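Local coordinates for phosphotriesterase homology protein (Escherichia coli, PDB 1BF6) that hydrolyses phosphorylated glyceryl acetates, as well as aromatic acetates and propionates, at a centre that binds two zinc ions, at residues L135-K138 against V139-A143. Sequence-based numbering, arbitrary orientation.
Sequences LEEK and VFIAA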
# COMPACT_ATOMS: atom_id res chain seq x y z
N LEU A 135 -9.89 18.18 -5.36
CA LEU A 135 -10.61 17.03 -4.81
C LEU A 135 -9.70 16.10 -4.02
O LEU A 135 -10.11 15.49 -3.04
CB LEU A 135 -11.34 16.25 -5.91
CG LEU A 135 -12.52 16.98 -6.57
CD1 LEU A 135 -13.14 16.07 -7.62
CD2 LEU A 135 -13.56 17.35 -5.51
N GLU A 136 -8.46 15.94 -4.49
CA GLU A 136 -7.49 15.11 -3.78
C GLU A 136 -7.14 15.77 -2.44
O GLU A 136 -7.05 15.10 -1.41
CB GLU A 136 -6.24 14.91 -4.63
CG GLU A 136 -6.46 13.87 -5.72
CD GLU A 136 -5.43 13.93 -6.83
OE1 GLU A 136 -4.52 14.78 -6.80
OE2 GLU A 136 -5.55 13.10 -7.76
N GLU A 137 -6.98 17.10 -2.44
CA GLU A 137 -6.69 17.83 -1.21
C GLU A 137 -7.79 17.57 -0.19
O GLU A 137 -7.51 17.28 0.98
CB GLU A 137 -6.59 19.33 -1.48
CG GLU A 137 -6.40 20.14 -0.19
CD GLU A 137 -6.31 21.63 -0.42
OE1 GLU A 137 -7.01 22.15 -1.32
OE2 GLU A 137 -5.56 22.29 0.32
N LYS A 138 -9.04 17.65 -0.64
CA LYS A 138 -10.22 17.42 0.20
C LYS A 138 -10.19 16.00 0.77
O LYS A 138 -10.50 15.79 1.95
CB LYS A 138 -11.48 17.62 -0.63
CG LYS A 138 -12.79 17.52 0.11
CD LYS A 138 -13.92 17.58 -0.92
CE LYS A 138 -15.27 17.82 -0.30
NZ LYS A 138 -16.28 17.96 -1.40
N VAL A 139 -9.84 15.02 -0.07
CA VAL A 139 -9.77 13.64 0.41
C VAL A 139 -8.66 13.50 1.48
O VAL A 139 -8.86 12.85 2.50
CB VAL A 139 -9.58 12.64 -0.76
CG1 VAL A 139 -9.15 11.25 -0.23
CG2 VAL A 139 -10.91 12.48 -1.53
N PHE A 140 -7.50 14.12 1.25
CA PHE A 140 -6.42 14.07 2.22
C PHE A 140 -6.81 14.76 3.55
O PHE A 140 -6.42 14.30 4.63
CB PHE A 140 -5.14 14.68 1.65
CG PHE A 140 -4.25 13.68 0.97
CD1 PHE A 140 -4.60 13.11 -0.25
CD2 PHE A 140 -3.06 13.25 1.58
CE1 PHE A 140 -3.80 12.13 -0.86
CE2 PHE A 140 -2.25 12.28 0.98
CZ PHE A 140 -2.63 11.71 -0.24
N ILE A 141 -7.59 15.83 3.48
CA ILE A 141 -8.03 16.50 4.71
C ILE A 141 -9.00 15.59 5.47
O ILE A 141 -8.91 15.45 6.70
CB ILE A 141 -8.66 17.89 4.43
CG1 ILE A 141 -7.57 18.81 3.90
CG2 ILE A 141 -9.27 18.47 5.71
CD1 ILE A 141 -8.07 20.07 3.24
N ALA A 142 -9.89 14.91 4.74
CA ALA A 142 -10.84 13.98 5.33
C ALA A 142 -10.07 12.84 5.99
O ALA A 142 -10.44 12.37 7.05
CB ALA A 142 -11.78 13.44 4.26
N ALA A 143 -9.00 12.39 5.33
CA ALA A 143 -8.17 11.30 5.85
C ALA A 143 -7.56 11.73 7.19
O ALA A 143 -7.60 10.99 8.16
CB ALA A 143 -7.08 10.93 4.84
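The side chains of E137 and I141, one helical turn apart, run alongside each other in the same direction, with E137 CG 3.8 Å from I141 CD1. I141 reaches this position because its CG1 branch stands anti to the carbonyl carbon (chi1 -67°), which turns it back along the helix: CG1 lies 3.3 Å from E137 O, and CD1 also packs against that oxygen.

The backbone supplies four consecutive i+4 hydrogen bonds, the signature of an alpha helix. V139 N to L135 O, I141 N to E137 O and A142 N to K138 O measure 2.9 to 3.0 Å, with the donors tilted from the carbonyl planes. F140 N to E136 O is straighter, with an N-H...O angle of 163°. E136 O also faces the edge of the F140 ring, near its plane, with CD1 3.4 Å away. V139 CG2 comes to 3.5 Å from L135 O.

E136 is buried, and its carboxylate accepts from S128 OG and the backbone N of D85 through OE2, and from T133 N through OE1. K138, extended along its whole length, donates NZ to the carbonyl oxygens of R95 and V92.

These residues open helix 134-150, the crossover between parallel strands 122-126 and 154-157 of the TIM barrel. F140 packs on I125 of the first strand and on helix 164-173, while I141 and A142 touch V97 of helix 97-109, so the helix is wedged between its neighbours on the barrel wall.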